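Local structure of glycine betaine/carnitine/choline ABC transporter (Staphylococcus aureus subsp. aureus Mu50, 3O66) at residues 228-231 and 236-239; 32-37 and 241-246; 172-177 and 188-193; 114-119 and 146-151; 258-263 and 268-273. The protein probably binds glycine betaine, carnitine or choline as the substrate-binding component of an ABC uptake transporter. All coordinates share one frame; numbering follows the deposited sequence. Where two conformers were deposited one is given.

Interaction 1 of 5, residues 228-231 and 236-239; sequences NELL and ELKT
L231 and K238 mark the closest approach of two successive helical turns, with L231 CA 6.2 Å from K238 CA. Four residues of chain separate helical residues 228-231 from 236-239, and no hydrogen bond passes directly between the two segments. Leucine side chains make most of the contact instead. L230 swings CG away from its own backbone N (chi1 169°), whereas L237 puts CG opposite its carbonyl carbon (chi1 -65°), and the two chains cross at about a right angle. One methyl speaks for L237: its CD1 lies 3.7 Å from L230 CD1 and 3.9 Å from L230 CD2, so it presses on the whole isopropyl fork. L231 behaves differently, using CD2 against the backbone and CB atoms of the second helix. That methyl rests 4.0 Å from K238 N and 4.2 Å from L237 CB. K238 borders it with its CB while its ammonium end leads off from the contact. Around the edge, F107 packs on both L231 and K238, and L230 also touches V11 and N64. N228 OD1 is hydrogen-bonded to T105 OG1. Two short helices in quick succession, the first leaving strand 222-227 directly, belong here to one of the two alpha/beta lobes of the binding-protein fold.

Interaction 2 of 5, residues 32-37 and 241-246; sequences IEHDTH and INKLTG
D35 and K243 reach for each other from opposite directions and close a salt bridge, K243 NZ donating a hydrogen bond to D35 OD1 at 2.8 Å. The lysine uses the syn lone pair of that oxygen, on the side of its twin. D35 OD2 stays 3.5 Å from K243 NZ and takes its hydrogen bond from T240 OG1, one residue before the second segment, so both carboxylate oxygens are engaged. The lysine bends at chi3 (148°) on its way to the acid, and its ammonium has further partners: a salt bridge to D282 OD1 and a hydrogen bond to Y280 O. H34 joins the same group. Its NE2 bonds to D282 OD2, its ring stacks with Y280, and K243 NZ lies near the ring plane at the edge, 4.5 Å from H34 CD2. Where the first helix ends, I32 O takes two donors on opposite faces of its plane: T36 N at 3.0 Å and T36 OG1 at 2.8 Å. H37, with positive phi, is the C-prime residue of the Schellman motif that closes this helix. In the other segment, a type I turn from N242 to T245 is braced by N242 ND2, whose partner T245 OG1 sits 3.1 Å away almost exactly in the amide plane. Two acids and one lysine thus meet at the surface, pinning the C-terminal residues to helix 19-35 and the exit of helix 236-242; the lysine probably favours charged D35 and D282, while for H34 the acid D282 and nearby K243 would pull in opposite directions.

Interaction 3 of 5, residues 172-177 and 188-193; sequences TVRPMQ and EKLDVA
M176 and L190 slide past each other in opposite directions, the selenium of selenomethionine M176 coming to 4.1 Å from L190 CD1. M176 holds CG between its backbone N and carbonyl carbon (chi1 54°), and with chi2 extended this puts the selenium by R174; the bend at chi3 turns only the terminal methyl. There SE stands 3.7 Å above one face of the R174 guanidinium plane, offset toward the rim. R174 itself is stretched out from CG to NE, with CG anti to the backbone N (chi1 -178°), and passes across the end of L190: R174 CD is 4.2 Å from L190 CD2. Each methyl of the leucine therefore serves a different neighbour. These residues belong to a beta-alpha-beta crossover, in which strand 172-176 leads through helix 181-186 to strand 192-196, parallel to it, with strand 144-148 lying between them in the sheet. The helix covers the same face, V181 against M176 and A184 against L190. Farther out, R174 and K189 cross obliquely, and K189 CB approaches the guanidinium at its edge, near the plane, 4.2 Å from R174 NH1. The K189 amine leads off from the arginine. A water supplies the polar link that the two segments otherwise lack: it accepts from R174 NH1 at 3.0 Å and donates to K189 O at 2.7 Å. Two residues on, D191 turns its carboxylate to a salt bridge with R144.

Interaction 4 of 5, residues 114-119 and 146-151; sequences NTYAFM and GMDSSW
Y116 and W151 are brought together by different choices at chi1: Y116 CG is anti to its carbonyl carbon (chi1 -85°), while W151 CG is anti to its backbone N (chi1 -160°). The side chains slide past each other in opposite directions, and the tyrosine turns its edge to the indole face in an offset T-shaped pair. The planes stand at 90° and the centroids of the Y116 ring and the W151 five-membered ring are 5.4 Å apart; the closest atoms are Y116 CE2 and W151 CD1, at 3.7 Å. F118 reaches the far end of the indole, its CZ 4.0 Å from W151 CH2. Strands 116-120 and 144-148 flank strand 192-196 in one lobe's mixed sheet, where L194 touches all three aromatics. Y116 OH also touches the flank of D148, 3.7 Å from D148 CB. D148 OD2 accepts from S150 N at 2.6 Å, an Asx turn that shapes the exit from strand 144-148. Contact across the segments is thus aromatic and apolar: the Y116 side chain, about 5 Å from a triethylene glycol probably from the crystallisation liquor, contributes its hydrocarbon edge while D148 stays beyond hydrogen-bonding range of its hydroxyl.

Interaction 5 of 5, residues 258-263 and 268-273; sequences YEADGK and AVVAEE
V270 meets E259 and A260 where two consecutive helices, 250-261 and 267-277, pack across the short link that joins them, E259 CA lying 6.6 Å from V270 CA. The apolar part is small and rests on one valine. With chi1 at 174°, V270 places CG2 beside its backbone N and presents both methyls to E259: CG2 lies 3.7 Å from E259 CB, and CG1 4.0 Å from the same atom. CG2 also touches A260, 4.3 Å from its CB. The ionic part belongs to E259, whose chain bends at chi2 to lift the carboxylate clear of the valine. K263 NZ meets E259 OE2 at 2.7 Å on the syn side, 16° out of the carboxylate plane, while E259 OE1 forms a salt bridge with K265 in the link. E273 comes near with a like charge, and K265, through a long, weak ion pair to it, probably softens the repulsion. On another side helix 267-277 leans on helix 19-35, A271 touching H26 and M27. Water completes the polar set: one molecule donates to E259 OE1 at 3.1 Å and to E273 OE1 at 2.7 Å.

The contacts divide between two lobes, each built round a five-stranded mixed sheet. Interactions 3 and 4, centres 10 Å apart, share one sheet and are joined by backbone bonds between neighbouring strands. Interactions 1 and 2 lie in the other lobe, centres 11 Å apart, both using helix 236-242. Centres of interactions 1 and 3 are 45 Å apart, on opposite sides of the chain's centre. Interaction 5 falls between, 19 Å from interaction 2 and 24 Å from interaction 4, centre to centre. In sequence, interactions 4, 3 and 1 all fall between the two segments of interaction 2, and interaction 5 follows. The chain thus returns to its starting lobe, as in two-lobed substrate-binding proteins.

Interaction 1 of 5, residues 228-231 and 236-239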
# COMPACT_ATOMS: atom_id res chain seq x y z
N ASN A 228 -10.61 -11.65 -15.24
CA ASN A 228 -10.33 -11.89 -16.65
C ASN A 228 -11.61 -11.94 -17.50
O ASN A 228 -11.57 -11.64 -18.71
CB ASN A 228 -9.41 -13.12 -16.83
CG ASN A 228 -8.01 -12.84 -16.29
OD1 ASN A 228 -7.60 -11.68 -16.23
ND2 ASN A 228 -7.29 -13.88 -15.88
N GLU A 229 -12.75 -12.22 -16.86
CA GLU A 229 -14.05 -12.10 -17.54
C GLU A 229 -14.21 -10.66 -18.07
O GLU A 229 -14.58 -10.47 -19.22
CB GLU A 229 -15.22 -12.49 -16.62
CG GLU A 229 -16.60 -12.33 -17.28
CD GLU A 229 -17.79 -12.63 -16.34
OE1 GLU A 229 -17.61 -12.59 -15.10
OE2 GLU A 229 -18.91 -12.88 -16.85
N LEU A 230 -13.91 -9.67 -17.23
CA LEU A 230 -14.02 -8.26 -17.65
C LEU A 230 -12.99 -7.94 -18.74
O LEU A 230 -13.31 -7.26 -19.75
CB LEU A 230 -13.82 -7.30 -16.45
CG LEU A 230 -13.65 -5.83 -16.84
CD1 LEU A 230 -14.93 -5.25 -17.47
CD2 LEU A 230 -13.23 -5.01 -15.62
N LEU A 231 -11.76 -8.41 -18.54
CA LEU A 231 -10.68 -8.16 -19.49
C LEU A 231 -10.93 -8.86 -20.83
O LEU A 231 -10.48 -8.39 -21.88
CB LEU A 231 -9.33 -8.55 -18.89
CG LEU A 231 -8.89 -7.77 -17.63
CD1 LEU A 231 -7.46 -8.14 -17.29
CD2 LEU A 231 -9.00 -6.25 -17.79
N GLU A 236 -9.38 -3.59 -24.03
CA GLU A 236 -8.78 -2.25 -23.94
C GLU A 236 -8.49 -1.82 -22.51
O GLU A 236 -7.62 -0.98 -22.26
CB GLU A 236 -9.66 -1.20 -24.66
CG GLU A 236 -11.11 -1.01 -24.11
CD GLU A 236 -12.15 -2.02 -24.63
OE1 GLU A 236 -11.79 -3.08 -25.18
OE2 GLU A 236 -13.35 -1.73 -24.48
N LEU A 237 -9.24 -2.39 -21.56
CA LEU A 237 -9.11 -2.02 -20.17
C LEU A 237 -7.79 -2.49 -19.61
O LEU A 237 -7.28 -1.89 -18.68
CB LEU A 237 -10.27 -2.54 -19.32
CG LEU A 237 -11.65 -1.96 -19.63
CD1 LEU A 237 -12.67 -2.62 -18.70
CD2 LEU A 237 -11.66 -0.43 -19.50
N LYS A 238 -7.26 -3.59 -20.14
CA LYS A 238 -5.97 -4.08 -19.65
C LYS A 238 -4.87 -3.07 -20.00
O LYS A 238 -3.98 -2.80 -19.19
CB LYS A 238 -5.66 -5.43 -20.28
CG LYS A 238 -4.39 -6.10 -19.76
CD LYS A 238 -4.36 -7.54 -20.35
CE LYS A 238 -2.99 -8.18 -20.28
NZ LYS A 238 -2.53 -8.24 -18.87
N THR A 239 -4.95 -2.50 -21.20
CA THR A 239 -4.04 -1.44 -21.63
C THR A 239 -4.22 -0.20 -20.76
O THR A 239 -3.22 0.41 -20.32
CB THR A 239 -4.30 -1.07 -23.09
OG1 THR A 239 -4.07 -2.22 -23.91
CG2 THR A 239 -3.40 0.05 -23.55

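Interaction 2 of 5, residues 32-37 and 241-246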
# COMPACT_ATOMS: atom_id res chain seq x y z
N ILE A 32 -10.39 5.23 -16.93
CA ILE A 32 -11.27 4.43 -17.81
C ILE A 32 -12.26 5.34 -18.54
O ILE A 32 -12.44 5.22 -19.76
CB ILE A 32 -11.98 3.31 -17.04
CG1 ILE A 32 -10.93 2.26 -16.60
CG2 ILE A 32 -13.12 2.70 -17.87
CD1 ILE A 32 -11.40 1.38 -15.45
N GLU A 33 -12.89 6.27 -17.81
CA GLU A 33 -13.75 7.24 -18.49
C GLU A 33 -12.98 7.95 -19.60
O GLU A 33 -13.52 8.15 -20.71
CB GLU A 33 -14.34 8.26 -17.52
CG GLU A 33 -15.38 7.67 -16.59
CD GLU A 33 -15.97 8.67 -15.61
OE1 GLU A 33 -16.15 9.85 -15.99
OE2 GLU A 33 -16.26 8.27 -14.45
N HIS A 34 -11.76 8.37 -19.29
CA HIS A 34 -10.94 9.12 -20.25
C HIS A 34 -10.61 8.28 -21.48
O HIS A 34 -10.88 8.70 -22.62
CB HIS A 34 -9.66 9.66 -19.58
CG HIS A 34 -8.71 10.33 -20.55
ND1 HIS A 34 -8.88 11.63 -20.99
CD2 HIS A 34 -7.60 9.87 -21.17
CE1 HIS A 34 -7.90 11.95 -21.82
NE2 HIS A 34 -7.11 10.89 -21.95
N ASP A 35 -10.03 7.09 -21.27
CA ASP A 35 -9.61 6.26 -22.40
C ASP A 35 -10.77 5.78 -23.28
O ASP A 35 -10.58 5.56 -24.48
CB ASP A 35 -8.81 5.05 -21.93
CG ASP A 35 -7.40 5.40 -21.55
OD1 ASP A 35 -7.00 6.58 -21.61
OD2 ASP A 35 -6.66 4.47 -21.20
N THR A 36 -11.96 5.61 -22.68
CA THR A 36 -13.13 5.10 -23.43
C THR A 36 -14.04 6.22 -23.90
O THR A 36 -15.12 5.96 -24.39
CB THR A 36 -13.95 4.07 -22.60
OG1 THR A 36 -14.60 4.74 -21.50
CG2 THR A 36 -13.03 2.95 -22.05
N HIS A 37 -13.60 7.45 -23.74
CA HIS A 37 -14.40 8.65 -24.09
C HIS A 37 -15.81 8.61 -23.51
O HIS A 37 -16.78 8.95 -24.20
CB HIS A 37 -14.44 8.85 -25.61
CG HIS A 37 -13.12 8.68 -26.28
ND1 HIS A 37 -12.82 7.60 -27.08
CD2 HIS A 37 -12.01 9.46 -26.27
CE1 HIS A 37 -11.58 7.71 -27.53
NE2 HIS A 37 -11.07 8.83 -27.05
N ILE A 241 -5.50 0.01 -17.56
CA ILE A 241 -4.99 -0.24 -16.21
C ILE A 241 -3.45 -0.24 -16.21
O ILE A 241 -2.84 0.39 -15.34
CB ILE A 241 -5.58 -1.52 -15.61
CG1 ILE A 241 -7.12 -1.37 -15.45
CG2 ILE A 241 -4.88 -1.88 -14.27
CD1 ILE A 241 -7.90 -2.72 -15.36
N ASN A 242 -2.83 -0.89 -17.18
CA ASN A 242 -1.37 -0.91 -17.29
C ASN A 242 -0.72 0.46 -17.47
O ASN A 242 0.47 0.60 -17.25
CB ASN A 242 -0.90 -1.87 -18.38
CG ASN A 242 -0.75 -3.31 -17.88
OD1 ASN A 242 -1.16 -4.25 -18.56
ND2 ASN A 242 -0.15 -3.48 -16.69
N LYS A 243 -1.49 1.48 -17.84
CA LYS A 243 -0.93 2.82 -17.94
C LYS A 243 -0.41 3.28 -16.57
O LYS A 243 0.50 4.09 -16.51
CB LYS A 243 -1.98 3.82 -18.39
CG LYS A 243 -2.25 3.93 -19.87
CD LYS A 243 -3.38 5.00 -19.98
CE LYS A 243 -3.27 5.79 -21.23
NZ LYS A 243 -4.21 6.92 -21.27
N LEU A 244 -0.99 2.76 -15.48
CA LEU A 244 -0.60 3.19 -14.14
C LEU A 244 0.56 2.37 -13.56
O LEU A 244 1.05 2.72 -12.50
CB LEU A 244 -1.80 3.17 -13.19
CG LEU A 244 -2.93 4.20 -13.54
CD1 LEU A 244 -4.06 4.15 -12.52
CD2 LEU A 244 -2.40 5.59 -13.61
N THR A 245 0.97 1.31 -14.23
CA THR A 245 2.04 0.44 -13.73
C THR A 245 3.37 1.21 -13.59
O THR A 245 3.84 1.79 -14.57
CB THR A 245 2.21 -0.78 -14.67
OG1 THR A 245 1.02 -1.59 -14.60
CG2 THR A 245 3.45 -1.62 -14.28
N GLY A 246 3.96 1.21 -12.39
CA GLY A 246 5.18 1.98 -12.09
C GLY A 246 5.02 3.48 -11.89
O GLY A 246 6.00 4.16 -11.56

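Interaction 3 of 5, residues 172-177 and 188-193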
# COMPACT_ATOMS: atom_id res chain seq x y z
N THR A 172 12.99 1.56 25.43
CA THR A 172 11.58 1.66 25.80
C THR A 172 10.74 1.21 24.61
O THR A 172 11.07 1.54 23.47
CB THR A 172 11.21 3.13 26.14
OG1 THR A 172 12.11 3.60 27.16
CG2 THR A 172 9.73 3.25 26.65
N VAL A 173 9.67 0.46 24.87
CA VAL A 173 8.65 0.17 23.84
C VAL A 173 7.28 0.68 24.29
O VAL A 173 6.93 0.62 25.46
CB VAL A 173 8.56 -1.34 23.42
CG1 VAL A 173 9.85 -1.81 22.76
CG2 VAL A 173 8.23 -2.20 24.57
N ARG A 174 6.51 1.20 23.34
CA ARG A 174 5.21 1.77 23.63
C ARG A 174 4.19 1.21 22.61
O ARG A 174 4.08 1.72 21.50
CB ARG A 174 5.30 3.31 23.55
CG ARG A 174 3.99 3.97 23.87
CD ARG A 174 4.11 5.50 23.85
NE ARG A 174 2.77 6.08 23.81
CZ ARG A 174 2.50 7.31 23.38
NH1 ARG A 174 3.49 8.12 22.99
NH2 ARG A 174 1.25 7.73 23.35
N PRO A 175 3.46 0.15 22.99
CA PRO A 175 2.39 -0.35 22.07
C PRO A 175 1.19 0.59 22.11
O PRO A 175 0.74 0.94 23.19
CB PRO A 175 2.03 -1.73 22.64
CG PRO A 175 3.14 -2.06 23.66
CD PRO A 175 3.64 -0.72 24.16
N MSE A 176 0.70 1.01 20.94
CA MSE A 176 -0.29 2.10 20.86
C MSE A 176 -1.08 2.02 19.56
O MSE A 176 -0.86 1.12 18.78
CB MSE A 176 0.41 3.47 20.95
CG MSE A 176 1.55 3.62 19.88
SE MSE A 176 2.67 5.15 20.22
CE MSE A 176 1.49 6.56 19.63
N GLN A 177 -1.99 2.96 19.33
CA GLN A 177 -2.71 3.05 18.06
C GLN A 177 -1.76 3.47 16.95
O GLN A 177 -1.12 4.52 17.03
CB GLN A 177 -3.81 4.10 18.13
CG GLN A 177 -5.05 3.71 18.86
CD GLN A 177 -6.25 4.50 18.37
OE1 GLN A 177 -6.31 5.73 18.50
NE2 GLN A 177 -7.22 3.79 17.77
N GLU A 188 8.43 14.16 19.15
CA GLU A 188 9.59 13.63 19.87
C GLU A 188 9.21 12.86 21.14
O GLU A 188 10.06 12.70 22.05
CB GLU A 188 10.66 14.74 20.15
CG GLU A 188 11.07 15.46 18.84
CD GLU A 188 12.47 16.03 18.85
OE1 GLU A 188 13.37 15.43 19.47
OE2 GLU A 188 12.68 17.07 18.19
N LYS A 189 7.96 12.37 21.20
CA LYS A 189 7.56 11.40 22.21
C LYS A 189 8.11 10.00 21.90
O LYS A 189 8.19 9.17 22.79
CB LYS A 189 6.03 11.35 22.38
CG LYS A 189 5.42 12.56 23.09
CD LYS A 189 5.89 12.64 24.57
CE LYS A 189 5.25 13.82 25.34
NZ LYS A 189 5.42 15.16 24.66
N LEU A 190 8.49 9.77 20.64
CA LEU A 190 9.17 8.54 20.24
C LEU A 190 10.45 8.91 19.48
O LEU A 190 10.56 10.00 18.94
CB LEU A 190 8.29 7.72 19.28
CG LEU A 190 6.92 7.24 19.76
CD1 LEU A 190 6.17 6.61 18.61
CD2 LEU A 190 7.08 6.27 20.94
N ASP A 191 11.39 7.99 19.42
CA ASP A 191 12.56 8.15 18.57
C ASP A 191 12.40 7.35 17.28
O ASP A 191 12.95 7.73 16.23
CB ASP A 191 13.81 7.70 19.31
CG ASP A 191 14.03 8.49 20.60
OD1 ASP A 191 14.09 9.75 20.55
OD2 ASP A 191 14.11 7.86 21.68
N VAL A 192 11.67 6.25 17.38
CA VAL A 192 11.43 5.32 16.26
C VAL A 192 9.96 4.84 16.33
O VAL A 192 9.43 4.57 17.44
CB VAL A 192 12.39 4.09 16.34
CG1 VAL A 192 12.19 3.16 15.13
CG2 VAL A 192 13.83 4.52 16.43
N ALA A 193 9.31 4.71 15.16
CA ALA A 193 7.95 4.23 15.08
C ALA A 193 7.92 3.11 14.05
O ALA A 193 8.66 3.15 13.04
CB ALA A 193 6.99 5.37 14.65
O HOH W 1 6.24 7.97 24.27

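Interaction 4 of 5, residues 114-119 and 146-151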
# COMPACT_ATOMS: atom_id res chain seq x y z
N ASN A 114 2.93 -0.73 0.60
CA ASN A 114 2.30 -0.27 1.83
C ASN A 114 2.50 -1.36 2.88
O ASN A 114 1.75 -2.35 2.93
CB ASN A 114 0.81 0.00 1.59
CG ASN A 114 0.15 0.71 2.77
OD1 ASN A 114 0.74 0.81 3.86
ND2 ASN A 114 -1.06 1.20 2.57
N THR A 115 3.58 -1.18 3.64
CA THR A 115 4.03 -2.16 4.59
C THR A 115 4.32 -1.52 5.95
O THR A 115 4.48 -0.30 6.04
CB THR A 115 5.32 -2.87 4.09
OG1 THR A 115 5.78 -3.78 5.11
CG2 THR A 115 6.44 -1.84 3.75
N TYR A 116 4.33 -2.33 7.00
CA TYR A 116 4.93 -1.89 8.25
C TYR A 116 6.38 -1.56 7.90
O TYR A 116 7.02 -2.28 7.13
CB TYR A 116 4.89 -2.99 9.32
CG TYR A 116 3.61 -3.10 10.15
CD1 TYR A 116 2.61 -2.12 10.10
CD2 TYR A 116 3.42 -4.17 11.01
CE1 TYR A 116 1.44 -2.23 10.87
CE2 TYR A 116 2.27 -4.29 11.80
CZ TYR A 116 1.28 -3.32 11.73
OH TYR A 116 0.14 -3.46 12.50
N ALA A 117 6.86 -0.46 8.48
CA ALA A 117 8.22 -0.01 8.28
C ALA A 117 8.61 0.83 9.47
O ALA A 117 7.80 1.59 9.99
CB ALA A 117 8.32 0.84 6.98
N PHE A 118 9.88 0.72 9.86
CA PHE A 118 10.45 1.54 10.91
C PHE A 118 10.79 2.88 10.33
O PHE A 118 11.28 2.98 9.21
CB PHE A 118 11.70 0.89 11.51
CG PHE A 118 11.40 -0.36 12.27
CD1 PHE A 118 10.99 -0.30 13.59
CD2 PHE A 118 11.43 -1.60 11.63
CE1 PHE A 118 10.67 -1.46 14.30
CE2 PHE A 118 11.09 -2.78 12.32
CZ PHE A 118 10.71 -2.70 13.65
N MSE A 119 10.53 3.92 11.11
CA MSE A 119 10.71 5.29 10.62
C MSE A 119 11.10 6.22 11.75
O MSE A 119 10.79 5.96 12.94
CB MSE A 119 9.50 5.80 9.86
CG MSE A 119 8.20 5.77 10.69
SE MSE A 119 6.63 6.21 9.63
CE MSE A 119 6.61 4.58 8.54
N GLY A 146 7.69 3.20 19.27
CA GLY A 146 6.21 3.10 19.28
C GLY A 146 5.80 2.15 18.17
O GLY A 146 6.33 2.23 17.05
N MSE A 147 4.87 1.23 18.46
CA MSE A 147 4.33 0.31 17.45
C MSE A 147 2.84 0.08 17.69
O MSE A 147 2.35 0.33 18.79
CB MSE A 147 5.08 -1.04 17.50
CG MSE A 147 4.77 -1.84 18.72
SE MSE A 147 5.83 -1.19 20.21
CE MSE A 147 7.12 -2.68 20.18
N ASP A 148 2.12 -0.41 16.68
CA ASP A 148 0.73 -0.84 16.87
C ASP A 148 0.65 -1.85 18.02
O ASP A 148 1.48 -2.76 18.10
CB ASP A 148 0.17 -1.52 15.63
CG ASP A 148 -1.30 -1.88 15.79
OD1 ASP A 148 -2.16 -0.97 15.71
OD2 ASP A 148 -1.60 -3.04 16.05
N SER A 149 -0.35 -1.72 18.89
CA SER A 149 -0.56 -2.73 19.95
C SER A 149 -0.69 -4.19 19.44
O SER A 149 -0.22 -5.12 20.09
CB SER A 149 -1.70 -2.33 20.91
OG SER A 149 -2.81 -1.73 20.26
N SER A 150 -1.28 -4.41 18.27
CA SER A 150 -1.43 -5.79 17.76
C SER A 150 -0.09 -6.45 17.39
O SER A 150 -0.03 -7.65 17.14
CB SER A 150 -2.40 -5.84 16.58
N TRP A 151 0.99 -5.66 17.38
CA TRP A 151 2.31 -6.14 16.99
C TRP A 151 3.16 -6.74 18.13
O TRP A 151 4.06 -7.54 17.87
CB TRP A 151 3.07 -5.03 16.23
CG TRP A 151 4.18 -5.54 15.40
CD1 TRP A 151 4.08 -6.30 14.27
CD2 TRP A 151 5.57 -5.35 15.63
NE1 TRP A 151 5.33 -6.59 13.77
CE2 TRP A 151 6.27 -6.01 14.59
CE3 TRP A 151 6.31 -4.67 16.61
CZ2 TRP A 151 7.66 -6.02 14.51
CZ3 TRP A 151 7.69 -4.67 16.52
CH2 TRP A 151 8.36 -5.35 15.47

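Interaction 5 of 5, residues 258-263 and 268-273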
# COMPACT_ATOMS: atom_id res chain seq x y z
N TYR A 258 -1.23 12.57 1.59
CA TYR A 258 -1.18 13.82 2.35
C TYR A 258 -2.23 14.80 1.82
O TYR A 258 -2.89 15.53 2.59
CB TYR A 258 0.23 14.43 2.27
CG TYR A 258 0.42 15.79 2.92
CD1 TYR A 258 -0.12 16.09 4.16
CD2 TYR A 258 1.23 16.75 2.30
CE1 TYR A 258 0.08 17.35 4.76
CE2 TYR A 258 1.45 17.99 2.88
CZ TYR A 258 0.88 18.28 4.11
OH TYR A 258 1.10 19.52 4.67
N GLU A 259 -2.38 14.81 0.50
CA GLU A 259 -3.34 15.70 -0.17
C GLU A 259 -4.75 15.40 0.35
O GLU A 259 -5.55 16.32 0.53
CB GLU A 259 -3.30 15.49 -1.69
CG GLU A 259 -2.01 15.96 -2.39
CD GLU A 259 -1.83 17.45 -2.35
OE1 GLU A 259 -2.68 18.20 -2.88
OE2 GLU A 259 -0.80 17.89 -1.78
N ALA A 260 -5.07 14.12 0.55
CA ALA A 260 -6.41 13.76 1.06
C ALA A 260 -6.56 13.87 2.59
O ALA A 260 -7.52 14.45 3.08
CB ALA A 260 -6.83 12.39 0.57
N ASP A 261 -5.59 13.36 3.33
CA ASP A 261 -5.68 13.26 4.79
C ASP A 261 -5.19 14.48 5.55
O ASP A 261 -5.74 14.81 6.59
CB ASP A 261 -4.91 12.04 5.29
CG ASP A 261 -5.55 10.74 4.87
OD1 ASP A 261 -6.77 10.70 4.59
OD2 ASP A 261 -4.79 9.75 4.80
N GLY A 262 -4.13 15.11 5.06
CA GLY A 262 -3.59 16.34 5.67
C GLY A 262 -4.22 17.61 5.11
O GLY A 262 -4.50 18.56 5.86
N LYS A 263 -4.44 17.66 3.79
CA LYS A 263 -5.02 18.89 3.21
C LYS A 263 -6.54 18.78 3.05
O LYS A 263 -7.19 19.72 2.65
CB LYS A 263 -4.35 19.26 1.88
CG LYS A 263 -2.80 19.21 1.88
CD LYS A 263 -2.24 19.84 0.61
CE LYS A 263 -0.72 19.86 0.64
NZ LYS A 263 -0.16 20.31 -0.67
N ALA A 268 -11.29 11.76 -5.02
CA ALA A 268 -11.58 11.93 -6.44
C ALA A 268 -10.89 13.17 -7.05
O ALA A 268 -10.46 13.15 -8.21
CB ALA A 268 -13.07 11.97 -6.70
N VAL A 269 -10.78 14.24 -6.26
CA VAL A 269 -10.08 15.44 -6.70
C VAL A 269 -8.58 15.19 -6.76
O VAL A 269 -7.91 15.61 -7.72
CB VAL A 269 -10.42 16.66 -5.79
CG1 VAL A 269 -9.56 17.88 -6.15
CG2 VAL A 269 -11.88 17.01 -5.91
N VAL A 270 -8.03 14.52 -5.75
CA VAL A 270 -6.60 14.20 -5.76
C VAL A 270 -6.27 13.31 -6.99
O VAL A 270 -5.25 13.54 -7.69
CB VAL A 270 -6.21 13.45 -4.46
CG1 VAL A 270 -4.72 12.96 -4.50
CG2 VAL A 270 -6.51 14.33 -3.20
N ALA A 271 -7.12 12.32 -7.24
CA ALA A 271 -6.92 11.41 -8.38
C ALA A 271 -6.90 12.19 -9.71
O ALA A 271 -6.03 12.00 -10.54
CB ALA A 271 -8.00 10.27 -8.41
N GLU A 272 -7.87 13.10 -9.88
CA GLU A 272 -7.97 13.84 -11.13
C GLU A 272 -6.82 14.82 -11.34
O GLU A 272 -6.32 14.93 -12.45
CB GLU A 272 -9.31 14.56 -11.25
CG GLU A 272 -9.61 15.04 -12.67
CD GLU A 272 -11.07 15.51 -12.85
OE1 GLU A 272 -11.63 16.08 -11.89
OE2 GLU A 272 -11.64 15.29 -13.95
N GLU A 273 -6.40 15.50 -10.27
CA GLU A 273 -5.27 16.41 -10.38
C GLU A 273 -3.98 15.69 -10.80
O GLU A 273 -3.23 16.19 -11.67
CB GLU A 273 -5.09 17.23 -9.09
CG GLU A 273 -6.26 18.17 -8.85
CD GLU A 273 -6.11 19.08 -7.62
OE1 GLU A 273 -5.20 18.88 -6.77
OE2 GLU A 273 -6.95 20.00 -7.51
O HOH W 2 -4.22 16.95 -5.21